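PDB 4TR9: fructose-bisphosphate aldolase from Plasmodium falciparum, which belongs to the class I fructose-bisphosphate aldolase family, whose members fold as an eight-stranded parallel beta/alpha (TIM) barrel. Local coordinates for residues Ala23-Lys28 against Arg189-Val194; Gln44-Arg49 against Glu60-Tyr65; Arg66-Gly71 against Ala314-Thr319; Gly135-Cys140 against Ala182-Gln187. One frame throughout, in Å; residues are numbered along the deposited sequence.

All four contacts belong to one beta/alpha barrel and fall into two pairs. Contacts 1 and 4, with centres about 13 Å apart, touch where helix 168-187 runs into strand 191-198, Leu190 N bonding back to Cys185 O. Contacts 2 and 3, with centres about 11 Å apart, share helix 59-70, and Tyr65 packs on Leu317 between them. The two pairs stay about 13 Å or more apart at their nearest atoms. Along the chain contact 2 and then contact 4 fall between the segments of contact 1, while contact 3 crosses contact 1 and brings helix 310-320 against helix 59-70. It thus joins outer helices from distant parts of the chain, near where strands 35-39 and 303-308 pair.

Contact 1: Ala23-Lys28 against Arg189-Val194; sequences ATTAQK and RLVPIV
Val191 meets Thr25 and Ala26 at the start of a barrel strand, where helix 16-29 passes the N-terminal end of the parallel beta/alpha barrel. The approach to that strand begins at Arg189, whose positive phi makes it the C-prime residue of a Schellman motif ending helix 168-187; its guanidinium leaves the contact for a cation-pi interaction with Tyr144. Leu190 turns its side chain away from helix 16-29, toward Cys140 and Tyr144 on helix 136-146. Val191 then points at the helix and carries the whole of this side of the contact. With CG1 anti to the backbone N (chi1 171°), its two methyls divide the work. CG2 slides alongside Thr25, 3.7 Å from Thr25 CB and 3.9 Å from Thr25 CG2, while the other methyl, CG1, lies 4.2 Å from Ala26 CB. Pro192 faces the other way, onto Tyr181, Ala182 and Gln186 of helix 168-187, whereas Ile193 is back on the Val191 side and packs on Phe150 and Lys152. Val194 again packs on helix 168-187, through Leu178. No hydrogen bond joins the two segments, so this buried meeting is purely a matter of fit. Even the polar end of Thr25 is occupied within its own helix, by Glu21 O, and the backbone comes close as well: Ala26 N is 4.0 Å from Val191 CG2.

Contact 2: Gln44-Arg49 against Glu60-Tyr65; sequences QTIKKR and ENRASY. With 38D (N'-[(E)-(2,4-dichlorophenyl)methylidene]-3,4-dihydroxybenzohydrazide), chain K.
Ile46 sets CG1 anti to its backbone N (chi1 -162°), which leaves its branch methyl CG2 between the backbone N and the carbonyl carbon, facing Arg62. The two side chains cross at a slant: Ile46 CG2 rests 3.7 Å from Arg62 CD and 4.1 Å from Arg62 CG. Only the aliphatic part of the arginine is used here. Beyond CD the chain bends (chi3 -61°), carrying the guanidinium on to Glu87, which forms a salt bridge with NE, and to Asn57, which accepts from NH2. The other branch of Ile46 reaches Tyr65, with CD1 4.3 Å from Tyr65 CE2 in an oblique approach to the ring. The phenol hydroxyl is bonded to Gln313, on helix 310-320. Within segment 60-65 of helix 59-70, Ser64 OG donates to Glu60 O over 2.6 Å from above the carbonyl plane, while Ser64 N reaches the same oxygen from the opposite face. One residue before Ile46, Thr45 points off at a wide angle, toward the ligand, with OG1 3.1 Å from O10 of the bound 38D; Ser42 OG is also a partner of that hydroxyl. Helices 43-52 and 59-70 lie in the connection between strands 35-39 and 79-84. In this beta-alpha-beta crossover of the TIM barrel, Ile46 backs onto helix 59-70 while its neighbour Thr45 lines the ligand pocket.

Contact 3: Arg66-Gly71 against Ala314-Thr319; sequences RDLLFG and ASVLNT
This is a small, wholly apolar helix-helix contact on the outside of the barrel, where Val316 of helix 310-320 meets Leu68 and Leu69 of helix 59-70. Helix 310-320 comes after strand 303-308, and helix 59-70 lies in the connection between strands 35-39 and 79-84; strands 303-308 and 35-39 are neighbours in the sheet. One methyl does all the touching from its side: Val316 CG1, anti to the backbone N (chi1 176°), lies 3.7 Å from Leu68 CD2 and 4.2 Å from Leu69 CD2. Leu68 aims directly at the other helix, and its side chain slides past Val316 in the opposite direction. Leu69 starts off to one side and only its end comes across. The backbones keep their distance, with Leu69 CA and Val316 CA 8.9 Å apart. Across the turn that carries Val316, Thr319 OG1 donates to Ser315 O over 2.9 Å, and Thr319 N reaches that oxygen from the opposite face of the carbonyl. Helix 327-346 packs against both partners: Val327 meets Leu68, Leu334 meets Leu69, and Val333 touches Ser315 and Thr319. Elsewhere, helix 43-52 packs on Leu317 through Arg49 and Phe50, and helix 99-105 covers Phe70.

Contact 4: Gly135-Cys140 against Ala182-Gln187; sequences GLAERC and ASICQQ
Ile184 is the bump of this interface, and the hollow it fills lies between Leu136 and Ala137 on the first turn of helix 136-146. With chi1 at -60°, CG1 sits beside the backbone N and leaves the branch methyl CG2 anti to it, to settle against the partner backbone, 3.7 Å from Ala137 CA and 3.8 Å from Ala137 CB. The small alanine lets the helices come close here, with Ala137 CA and Ile184 CA 6.0 Å apart. The longer branch of Ile184 ends at CD1, which lies 3.8 Å from Leu136 CD2. Leu136 forms the raised wall of the hollow: its side chain points at the other helix and crosses that of Ile184, with CG 3.9 Å from Ile184 CG2. One turn beyond Leu136, Cys140 SG meets Cys185 SG, on the residue after Ile184, at 4.1 Å, a van der Waals contact too long for a disulfide. The helix segments cross at -37° with their axes 9.2 Å apart at closest approach. Further round helix 168-187, Pro122 of a second subunit packs on Ser183 and Gln187, while Gly135 N, at the N-cap of the partner helix, is hydrogen-bonded to Gln131 of that subunit. Behind the pair, Cys185 also rests on Pro192 of strand 191-198. Successive outer helices, flanking strand 150-157 in sequence and running in roughly the same direction, are the hallmark of the TIM barrel.

Contact 1: Ala23-Lys28 against Arg189-Val194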
loop_
_atom_site.group_PDB
_atom_site.type_symbol
_atom_site.label_atom_id
_atom_site.label_comp_id
_atom_site.label_asym_id
_atom_site.label_seq_id
_atom_site.Cartn_x
_atom_site.Cartn_y
_atom_site.Cartn_z
ATOM N N ALA A 23 1.303 -21.555 19.486
ATOM C CA ALA A 23 2.341 -22.229 18.714
ATOM C C ALA A 23 2.263 -23.740 18.896
ATOM O O ALA A 23 2.521 -24.503 17.964
ATOM C CB ALA A 23 3.715 -21.716 19.114
ATOM N N THR A 24 1.908 -24.167 20.105
ATOM C CA THR A 24 1.777 -25.586 20.413
ATOM C C THR A 24 0.604 -26.206 19.663
ATOM O O THR A 24 0.742 -27.258 19.037
ATOM C CB THR A 24 1.591 -25.822 21.927
ATOM O OG1 THR A 24 2.761 -25.385 22.629
ATOM C CG2 THR A 24 1.358 -27.298 22.213
ATOM N N THR A 25 -0.547 -25.544 19.729
ATOM C CA THR A 25 -1.761 -26.027 19.080
ATOM C C THR A 25 -1.607 -26.073 17.562
ATOM O O THR A 25 -2.062 -27.013 16.911
ATOM C CB THR A 25 -2.973 -25.146 19.440
ATOM O OG1 THR A 25 -3.124 -25.095 20.864
ATOM C CG2 THR A 25 -4.248 -25.700 18.820
ATOM N N ALA A 26 -0.956 -25.055 17.007
ATOM C CA ALA A 26 -0.758 -24.961 15.564
ATOM C C ALA A 26 0.092 -26.111 15.030
ATOM O O ALA A 26 -0.234 -26.707 14.004
ATOM C CB ALA A 26 -0.121 -23.627 15.207
ATOM N N GLN A 27 1.180 -26.416 15.728
ATOM C CA GLN A 27 2.073 -27.496 15.321
ATOM C C GLN A 27 1.424 -28.858 15.551
ATOM O O GLN A 27 1.657 -29.804 14.799
ATOM C CB GLN A 27 3.402 -27.404 16.077
ATOM C CG GLN A 27 4.408 -28.489 15.717
ATOM C CD GLN A 27 4.877 -28.404 14.276
ATOM O OE1 GLN A 27 4.888 -27.329 13.675
ATOM N NE2 GLN A 27 5.266 -29.542 13.713
ATOM N N LYS A 28 0.601 -28.942 16.591
ATOM C CA LYS A 28 -0.061 -30.190 16.954
ATOM C C LYS A 28 -1.161 -30.550 15.957
ATOM O O LYS A 28 -1.429 -31.727 15.713
ATOM C CB LYS A 28 -0.630 -30.085 18.370
ATOM C CG LYS A 28 -1.201 -31.377 18.932
ATOM C CD LYS A 28 -1.306 -31.302 20.449
ATOM C CE LYS A 28 -1.976 -30.010 20.898
ATOM N NZ LYS A 28 -1.973 -29.855 22.379
ATOM N N ARG A 189 -6.820 -16.540 22.522
ATOM C CA ARG A 189 -6.297 -17.899 22.664
ATOM C C ARG A 189 -6.912 -18.902 21.685
ATOM O O ARG A 189 -7.246 -20.024 22.065
ATOM C CB ARG A 189 -6.504 -18.389 24.101
ATOM C CG ARG A 189 -5.822 -17.526 25.151
ATOM C CD ARG A 189 -6.214 -17.945 26.562
ATOM N NE ARG A 189 -7.624 -17.687 26.838
ATOM C CZ ARG A 189 -8.227 -17.981 27.985
ATOM N NH1 ARG A 189 -9.516 -17.709 28.148
ATOM N NH2 ARG A 189 -7.545 -18.549 28.970
ATOM N N LEU A 190 -7.053 -18.497 20.427
ATOM C CA LEU A 190 -7.533 -19.397 19.381
ATOM C C LEU A 190 -6.635 -19.336 18.151
ATOM O O LEU A 190 -6.308 -18.253 17.667
ATOM C CB LEU A 190 -8.973 -19.061 18.987
ATOM C CG LEU A 190 -10.083 -19.364 19.995
ATOM C CD1 LEU A 190 -11.443 -19.038 19.397
ATOM C CD2 LEU A 190 -10.028 -20.816 20.443
ATOM N N VAL A 191 -6.238 -20.502 17.650
ATOM C CA VAL A 191 -5.417 -20.576 16.447
ATOM C C VAL A 191 -6.259 -20.320 15.203
ATOM O O VAL A 191 -7.182 -21.076 14.905
ATOM C CB VAL A 191 -4.719 -21.944 16.317
ATOM C CG1 VAL A 191 -4.056 -22.076 14.954
ATOM C CG2 VAL A 191 -3.704 -22.129 17.432
ATOM N N PRO A 192 -5.947 -19.242 14.474
ATOM C CA PRO A 192 -6.726 -18.891 13.285
ATOM C C PRO A 192 -6.313 -19.675 12.043
ATOM O O PRO A 192 -5.131 -19.716 11.699
ATOM C CB PRO A 192 -6.428 -17.402 13.108
ATOM C CG PRO A 192 -5.053 -17.236 13.656
ATOM C CD PRO A 192 -4.910 -18.239 14.774
ATOM N N ILE A 193 -7.283 -20.299 11.386
ATOM C CA ILE A 193 -7.038 -20.929 10.097
ATOM C C ILE A 193 -7.418 -19.959 8.985
ATOM O O ILE A 193 -8.599 -19.723 8.724
ATOM C CB ILE A 193 -7.821 -22.244 9.938
ATOM C CG1 ILE A 193 -7.343 -23.273 10.964
ATOM C CG2 ILE A 193 -7.655 -22.794 8.533
ATOM C CD1 ILE A 193 -7.943 -24.647 10.772
ATOM N N VAL A 194 -6.405 -19.385 8.345
ATOM C CA VAL A 194 -6.620 -18.412 7.282
ATOM C C VAL A 194 -6.953 -19.111 5.970
ATOM O O VAL A 194 -6.126 -19.835 5.417
ATOM C CB VAL A 194 -5.386 -17.515 7.090
ATOM C CG1 VAL A 194 -5.624 -16.516 5.970
ATOM C CG2 VAL A 194 -5.046 -16.802 8.389
#

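Contact 2: Gln44-Arg49 against Glu60-Tyr65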
loop_
_atom_site.group_PDB
_atom_site.type_symbol
_atom_site.label_atom_id
_atom_site.label_comp_id
_atom_site.label_asym_id
_atom_site.label_seq_id
_atom_site.Cartn_x
_atom_site.Cartn_y
_atom_site.Cartn_z
ATOM N N GLN A 44 -28.028 -24.852 5.952
ATOM C CA GLN A 44 -28.395 -24.936 4.543
ATOM C C GLN A 44 -27.352 -25.715 3.744
ATOM O O GLN A 44 -27.645 -26.235 2.668
ATOM C CB GLN A 44 -28.573 -23.537 3.950
ATOM C CG GLN A 44 -27.314 -22.687 3.968
ATOM C CD GLN A 44 -27.521 -21.325 3.334
ATOM O OE1 GLN A 44 -28.647 -20.938 3.021
ATOM N NE2 GLN A 44 -26.431 -20.591 3.140
ATOM N N THR A 45 -26.137 -25.792 4.278
ATOM C CA THR A 45 -25.054 -26.514 3.618
ATOM C C THR A 45 -25.178 -28.015 3.850
ATOM O O THR A 45 -25.066 -28.810 2.917
ATOM C CB THR A 45 -23.672 -26.042 4.109
ATOM O OG1 THR A 45 -23.539 -24.632 3.890
ATOM C CG2 THR A 45 -22.565 -26.772 3.366
ATOM N N ILE A 46 -25.415 -28.396 5.102
ATOM C CA ILE A 46 -25.563 -29.801 5.460
ATOM C C ILE A 46 -26.887 -30.349 4.932
ATOM O O ILE A 46 -27.070 -31.561 4.820
ATOM C CB ILE A 46 -25.484 -30.004 6.993
ATOM C CG1 ILE A 46 -25.192 -31.467 7.335
ATOM C CG2 ILE A 46 -26.760 -29.525 7.669
ATOM C CD1 ILE A 46 -23.872 -31.967 6.794
ATOM N N LYS A 47 -27.804 -29.446 4.598
ATOM C CA LYS A 47 -29.098 -29.829 4.046
ATOM C C LYS A 47 -28.937 -30.479 2.679
ATOM O O LYS A 47 -29.519 -31.529 2.407
ATOM C CB LYS A 47 -30.022 -28.616 3.937
ATOM C CG LYS A 47 -31.345 -28.919 3.255
ATOM C CD LYS A 47 -32.167 -27.662 3.046
ATOM C CE LYS A 47 -33.465 -27.977 2.322
ATOM N NZ LYS A 47 -34.320 -28.916 3.099
ATOM N N LYS A 48 -28.137 -29.849 1.824
ATOM C CA LYS A 48 -27.910 -30.344 0.472
ATOM C C LYS A 48 -27.187 -31.688 0.478
ATOM O O LYS A 48 -27.192 -32.410 -0.518
ATOM C CB LYS A 48 -27.115 -29.321 -0.343
ATOM C CG LYS A 48 -27.793 -27.965 -0.457
ATOM C CD LYS A 48 -26.985 -27.010 -1.320
ATOM C CE LYS A 48 -27.659 -25.650 -1.412
ATOM N NZ LYS A 48 -29.039 -25.753 -1.963
ATOM N N ARG A 49 -26.564 -32.016 1.606
ATOM C CA ARG A 49 -25.910 -33.309 1.770
ATOM C C ARG A 49 -26.934 -34.386 2.108
ATOM O O ARG A 49 -26.911 -35.476 1.539
ATOM C CB ARG A 49 -24.838 -33.237 2.859
ATOM C CG ARG A 49 -23.781 -32.181 2.600
ATOM C CD ARG A 49 -23.061 -32.441 1.291
ATOM N NE ARG A 49 -22.477 -31.221 0.743
ATOM C CZ ARG A 49 -23.043 -30.485 -0.208
ATOM N NH1 ARG A 49 -22.442 -29.388 -0.645
ATOM N NH2 ARG A 49 -24.208 -30.851 -0.725
ATOM N N GLU A 60 -31.974 -33.833 14.948
ATOM C CA GLU A 60 -31.618 -35.177 15.387
ATOM C C GLU A 60 -30.659 -35.834 14.403
ATOM O O GLU A 60 -29.719 -36.518 14.805
ATOM C CB GLU A 60 -32.869 -36.046 15.559
ATOM C CG GLU A 60 -33.672 -35.759 16.822
ATOM C CD GLU A 60 -34.483 -34.480 16.731
ATOM O OE1 GLU A 60 -34.719 -34.002 15.602
ATOM O OE2 GLU A 60 -34.884 -33.953 17.789
ATOM N N ASN A 61 -30.898 -35.621 13.113
ATOM C CA ASN A 61 -30.058 -36.205 12.075
ATOM C C ASN A 61 -28.683 -35.550 12.004
ATOM O O ASN A 61 -27.678 -36.228 11.786
ATOM C CB ASN A 61 -30.747 -36.110 10.714
ATOM C CG ASN A 61 -31.963 -37.008 10.615
ATOM O OD1 ASN A 61 -32.100 -37.971 11.369
ATOM N ND2 ASN A 61 -32.850 -36.701 9.676
ATOM N N ARG A 62 -28.641 -34.233 12.184
ATOM C CA ARG A 62 -27.375 -33.512 12.203
ATOM C C ARG A 62 -26.529 -33.967 13.385
ATOM O O ARG A 62 -25.321 -34.163 13.258
ATOM C CB ARG A 62 -27.606 -32.000 12.267
ATOM C CG ARG A 62 -28.243 -31.415 11.018
ATOM C CD ARG A 62 -28.175 -29.896 11.025
ATOM N NE ARG A 62 -28.892 -29.318 12.157
ATOM C CZ ARG A 62 -30.165 -28.938 12.118
ATOM N NH1 ARG A 62 -30.737 -28.420 13.195
ATOM N NH2 ARG A 62 -30.865 -29.076 11.001
ATOM N N ALA A 63 -27.176 -34.140 14.531
ATOM C CA ALA A 63 -26.498 -34.642 15.719
ATOM C C ALA A 63 -26.031 -36.077 15.501
ATOM O O ALA A 63 -24.901 -36.427 15.835
ATOM C CB ALA A 63 -27.413 -34.557 16.930
ATOM N N SER A 64 -26.907 -36.899 14.929
ATOM C CA SER A 64 -26.599 -38.304 14.677
ATOM C C SER A 64 -25.430 -38.463 13.710
ATOM O O SER A 64 -24.569 -39.322 13.901
ATOM C CB SER A 64 -27.828 -39.031 14.128
ATOM O OG SER A 64 -28.914 -38.959 15.036
ATOM N N TYR A 65 -25.402 -37.631 12.675
ATOM C CA TYR A 65 -24.359 -37.725 11.661
ATOM C C TYR A 65 -22.997 -37.319 12.208
ATOM O O TYR A 65 -22.003 -38.011 11.989
ATOM C CB TYR A 65 -24.703 -36.864 10.446
ATOM C CG TYR A 65 -23.574 -36.790 9.447
ATOM C CD1 TYR A 65 -23.077 -37.940 8.852
ATOM C CD2 TYR A 65 -23.001 -35.573 9.105
ATOM C CE1 TYR A 65 -22.042 -37.884 7.943
ATOM C CE2 TYR A 65 -21.966 -35.506 8.193
ATOM C CZ TYR A 65 -21.492 -36.664 7.617
ATOM O OH TYR A 65 -20.463 -36.608 6.708
HETATM N N12 38D K . -20.935 -22.969 1.744
HETATM C C13 38D K . -20.856 -23.507 0.416
HETATM C C15 38D K . -23.090 -22.475 0.004
HETATM C C17 38D K . -23.790 -21.752 -2.169
HETATM C C20 38D K . -21.620 -22.729 -1.893
HETATM C C01 38D K . -17.207 -24.275 3.486
HETATM C C02 38D K . -15.996 -24.747 3.992
HETATM O O03 38D K . -14.826 -24.755 3.202
HETATM C C04 38D K . -15.938 -25.219 5.296
HETATM C C05 38D K . -17.072 -25.219 6.087
HETATM C C06 38D K . -18.275 -24.751 5.588
HETATM O O07 38D K . -14.723 -25.704 5.832
HETATM C C08 38D K . -18.337 -24.275 4.295
HETATM C C09 38D K . -19.689 -23.776 3.775
HETATM O O10 38D K . -20.649 -23.707 4.534
HETATM N N11 38D K . -19.779 -23.415 2.387
HETATM C C14 38D K . -21.880 -22.881 -0.526
HETATM C C16 38D K . -24.050 -21.905 -0.817
HETATM CL CL1 38D K . -25.013 -21.033 -3.177
HETATM C C19 38D K . -22.584 -22.158 -2.714
HETATM CL CL2 38D K . -20.107 -23.234 -2.599
#

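Contact 3: Arg66-Gly71 against Ala314-Thr319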
loop_
_atom_site.group_PDB
_atom_site.type_symbol
_atom_site.label_atom_id
_atom_site.label_comp_id
_atom_site.label_asym_id
_atom_site.label_seq_id
_atom_site.Cartn_x
_atom_site.Cartn_y
_atom_site.Cartn_z
ATOM N N ARG A 66 -22.952 -36.195 12.913
ATOM C CA ARG A 66 -21.707 -35.709 13.499
ATOM C C ARG A 66 -21.243 -36.630 14.622
ATOM O O ARG A 66 -20.057 -36.691 14.939
ATOM C CB ARG A 66 -21.876 -34.278 14.015
ATOM C CG ARG A 66 -21.238 -33.221 13.124
ATOM C CD ARG A 66 -21.849 -33.215 11.731
ATOM N NE ARG A 66 -23.092 -32.452 11.676
ATOM C CZ ARG A 66 -23.173 -31.185 11.285
ATOM N NH1 ARG A 66 -24.346 -30.567 11.266
ATOM N NH2 ARG A 66 -22.080 -30.533 10.909
ATOM N N ASP A 67 -22.190 -37.346 15.221
ATOM C CA ASP A 67 -21.867 -38.332 16.245
ATOM C C ASP A 67 -21.169 -39.525 15.606
ATOM O O ASP A 67 -20.273 -40.128 16.195
ATOM C CB ASP A 67 -23.127 -38.788 16.984
ATOM C CG ASP A 67 -22.888 -40.014 17.845
ATOM O OD1 ASP A 67 -22.413 -39.855 18.988
ATOM O OD2 ASP A 67 -23.178 -41.136 17.379
ATOM N N LEU A 68 -21.592 -39.856 14.389
ATOM C CA LEU A 68 -20.999 -40.950 13.633
ATOM C C LEU A 68 -19.548 -40.641 13.293
ATOM O O LEU A 68 -18.686 -41.519 13.337
ATOM C CB LEU A 68 -21.807 -41.210 12.356
ATOM C CG LEU A 68 -21.375 -42.332 11.408
ATOM C CD1 LEU A 68 -22.598 -42.951 10.762
ATOM C CD2 LEU A 68 -20.425 -41.823 10.334
ATOM N N LEU A 69 -19.286 -39.384 12.953
ATOM C CA LEU A 69 -17.945 -38.952 12.583
ATOM C C LEU A 69 -17.016 -38.906 13.790
ATOM O O LEU A 69 -15.946 -39.512 13.786
ATOM C CB LEU A 69 -17.991 -37.577 11.913
ATOM C CG LEU A 69 -18.787 -37.455 10.612
ATOM C CD1 LEU A 69 -18.803 -36.012 10.131
ATOM C CD2 LEU A 69 -18.215 -38.370 9.542
ATOM N N PHE A 70 -17.438 -38.191 14.828
ATOM C CA PHE A 70 -16.575 -37.930 15.975
ATOM C C PHE A 70 -16.515 -39.122 16.922
ATOM O O PHE A 70 -15.593 -39.236 17.731
ATOM C CB PHE A 70 -17.055 -36.684 16.726
ATOM C CG PHE A 70 -17.255 -35.482 15.843
ATOM C CD1 PHE A 70 -16.489 -35.304 14.702
ATOM C CD2 PHE A 70 -18.214 -34.532 16.153
ATOM C CE1 PHE A 70 -16.676 -34.206 13.887
ATOM C CE2 PHE A 70 -18.404 -33.430 15.342
ATOM C CZ PHE A 70 -17.636 -33.270 14.207
ATOM N N GLY A 71 -17.497 -40.010 16.817
ATOM C CA GLY A 71 -17.551 -41.187 17.664
ATOM C C GLY A 71 -16.803 -42.365 17.070
ATOM O O GLY A 71 -16.865 -43.477 17.593
ATOM N N ALA A 314 -17.911 -37.659 1.761
ATOM C CA ALA A 314 -18.756 -37.938 0.602
ATOM C C ALA A 314 -19.210 -39.396 0.554
ATOM O O ALA A 314 -20.396 -39.677 0.377
ATOM C CB ALA A 314 -18.028 -37.572 -0.682
ATOM N N SER A 315 -18.267 -40.318 0.717
ATOM C CA SER A 315 -18.580 -41.742 0.669
ATOM C C SER A 315 -19.212 -42.223 1.971
ATOM O O SER A 315 -19.935 -43.220 1.986
ATOM C CB SER A 315 -17.321 -42.556 0.366
ATOM O OG SER A 315 -16.839 -42.283 -0.938
ATOM N N VAL A 316 -18.934 -41.515 3.059
ATOM C CA VAL A 316 -19.489 -41.860 4.362
ATOM C C VAL A 316 -21.002 -41.678 4.370
ATOM O O VAL A 316 -21.743 -42.552 4.821
ATOM C CB VAL A 316 -18.866 -41.011 5.484
ATOM C CG1 VAL A 316 -19.531 -41.317 6.816
ATOM C CG2 VAL A 316 -17.370 -41.257 5.563
ATOM N N LEU A 317 -21.451 -40.536 3.862
ATOM C CA LEU A 317 -22.873 -40.229 3.771
ATOM C C LEU A 317 -23.610 -41.231 2.888
ATOM O O LEU A 317 -24.730 -41.638 3.200
ATOM C CB LEU A 317 -23.074 -38.810 3.236
ATOM C CG LEU A 317 -22.814 -37.663 4.215
ATOM C CD1 LEU A 317 -22.483 -36.383 3.468
ATOM C CD2 LEU A 317 -24.026 -37.457 5.108
ATOM N N ASN A 318 -22.977 -41.627 1.789
ATOM C CA ASN A 318 -23.570 -42.590 0.867
ATOM C C ASN A 318 -23.729 -43.966 1.502
ATOM O O ASN A 318 -24.674 -44.694 1.199
ATOM C CB ASN A 318 -22.730 -42.701 -0.405
ATOM C CG ASN A 318 -22.729 -41.423 -1.219
ATOM O OD1 ASN A 318 -23.734 -40.714 -1.281
ATOM N ND2 ASN A 318 -21.600 -41.123 -1.847
ATOM N N THR A 319 -22.797 -44.316 2.381
ATOM C CA THR A 319 -22.833 -45.605 3.060
ATOM C C THR A 319 -23.832 -45.583 4.214
ATOM O O THR A 319 -24.585 -46.534 4.417
ATOM C CB THR A 319 -21.442 -45.995 3.595
ATOM O OG1 THR A 319 -20.496 -45.986 2.520
ATOM C CG2 THR A 319 -21.476 -47.379 4.221
#

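Contact 4: Gly135-Cys140 against Ala182-Gln187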
loop_
_atom_site.group_PDB
_atom_site.type_symbol
_atom_site.label_atom_id
_atom_site.label_comp_id
_atom_site.label_asym_id
_atom_site.label_seq_id
_atom_site.Cartn_x
_atom_site.Cartn_y
_atom_site.Cartn_z
ATOM N N GLY A 135 -18.480 -8.608 17.212
ATOM C CA GLY A 135 -18.678 -9.488 18.349
ATOM C C GLY A 135 -17.874 -10.770 18.254
ATOM O O GLY A 135 -18.166 -11.746 18.945
ATOM N N LEU A 136 -16.857 -10.768 17.397
ATOM C CA LEU A 136 -16.016 -11.944 17.200
ATOM C C LEU A 136 -15.227 -12.284 18.459
ATOM O O LEU A 136 -15.119 -13.451 18.837
ATOM C CB LEU A 136 -15.060 -11.731 16.024
ATOM C CG LEU A 136 -14.075 -12.868 15.740
ATOM C CD1 LEU A 136 -14.816 -14.167 15.464
ATOM C CD2 LEU A 136 -13.159 -12.515 14.579
ATOM N N ALA A 137 -14.680 -11.260 19.106
ATOM C CA ALA A 137 -13.890 -11.447 20.319
ATOM C C ALA A 137 -14.728 -12.051 21.441
ATOM O O ALA A 137 -14.230 -12.835 22.249
ATOM C CB ALA A 137 -13.282 -10.125 20.763
ATOM N N GLU A 138 -16.004 -11.681 21.483
ATOM C CA GLU A 138 -16.915 -12.197 22.495
ATOM C C GLU A 138 -17.242 -13.664 22.236
ATOM O O GLU A 138 -17.361 -14.456 23.171
ATOM C CB GLU A 138 -18.201 -11.367 22.538
ATOM C CG GLU A 138 -18.055 -10.018 23.233
ATOM C CD GLU A 138 -17.161 -9.053 22.475
ATOM O OE1 GLU A 138 -17.112 -9.136 21.229
ATOM O OE2 GLU A 138 -16.503 -8.214 23.125
ATOM N N ARG A 139 -17.381 -14.021 20.963
ATOM C CA ARG A 139 -17.681 -15.398 20.591
ATOM C C ARG A 139 -16.469 -16.300 20.797
ATOM O O ARG A 139 -16.612 -17.470 21.148
ATOM C CB ARG A 139 -18.154 -15.475 19.137
ATOM C CG ARG A 139 -19.447 -14.724 18.871
ATOM C CD ARG A 139 -20.055 -15.118 17.534
ATOM N NE ARG A 139 -19.128 -14.919 16.424
ATOM C CZ ARG A 139 -18.983 -13.771 15.771
ATOM N NH1 ARG A 139 -18.117 -13.680 14.771
ATOM N NH2 ARG A 139 -19.700 -12.711 16.119
ATOM N N CYS A 140 -15.277 -15.751 20.578
ATOM C CA CYS A 140 -14.043 -16.500 20.786
ATOM C C CYS A 140 -13.904 -16.937 22.240
ATOM O O CYS A 140 -13.523 -18.075 22.520
ATOM C CB CYS A 140 -12.826 -15.668 20.368
ATOM S SG CYS A 140 -12.631 -15.448 18.584
ATOM N N ALA A 182 -7.745 -13.060 12.166
ATOM C CA ALA A 182 -6.662 -13.848 12.733
ATOM C C ALA A 182 -6.100 -13.207 13.999
ATOM O O ALA A 182 -5.734 -13.905 14.944
ATOM C CB ALA A 182 -5.562 -14.046 11.702
ATOM N N SER A 183 -6.041 -11.879 14.018
ATOM C CA SER A 183 -5.511 -11.158 15.172
ATOM C C SER A 183 -6.433 -11.281 16.381
ATOM O O SER A 183 -5.972 -11.442 17.511
ATOM C CB SER A 183 -5.292 -9.684 14.826
ATOM O OG SER A 183 -6.518 -9.045 14.514
ATOM N N ILE A 184 -7.736 -11.202 16.132
ATOM C CA ILE A 184 -8.735 -11.292 17.191
ATOM C C ILE A 184 -8.722 -12.672 17.846
ATOM O O ILE A 184 -8.821 -12.790 19.068
ATOM C CB ILE A 184 -10.147 -10.985 16.650
ATOM C CG1 ILE A 184 -10.192 -9.575 16.061
ATOM C CG2 ILE A 184 -11.190 -11.131 17.747
ATOM C CD1 ILE A 184 -11.509 -9.227 15.404
ATOM N N CYS A 185 -8.585 -13.710 17.027
ATOM C CA CYS A 185 -8.541 -15.080 17.528
ATOM C C CYS A 185 -7.321 -15.322 18.408
ATOM O O CYS A 185 -7.432 -15.904 19.489
ATOM C CB CYS A 185 -8.549 -16.076 16.368
ATOM S SG CYS A 185 -10.114 -16.155 15.477
ATOM N N GLN A 186 -6.158 -14.876 17.942
ATOM C CA GLN A 186 -4.920 -15.042 18.695
ATOM C C GLN A 186 -4.981 -14.285 20.016
ATOM O O GLN A 186 -4.412 -14.717 21.017
ATOM C CB GLN A 186 -3.721 -14.574 17.867
ATOM C CG GLN A 186 -3.464 -15.422 16.634
ATOM C CD GLN A 186 -2.158 -15.085 15.947
ATOM O OE1 GLN A 186 -1.623 -13.988 16.106
ATOM N NE2 GLN A 186 -1.631 -16.034 15.181
ATOM N N GLN A 187 -5.683 -13.157 20.013
ATOM C CA GLN A 187 -5.872 -12.366 21.221
ATOM C C GLN A 187 -6.676 -13.150 22.253
ATOM O O GLN A 187 -6.467 -13.011 23.457
ATOM C CB GLN A 187 -6.577 -11.048 20.896
ATOM C CG GLN A 187 -6.656 -10.078 22.062
ATOM C CD GLN A 187 -7.550 -8.888 21.770
ATOM O OE1 GLN A 187 -8.563 -9.012 21.080
ATOM N NE2 GLN A 187 -7.179 -7.727 22.294
#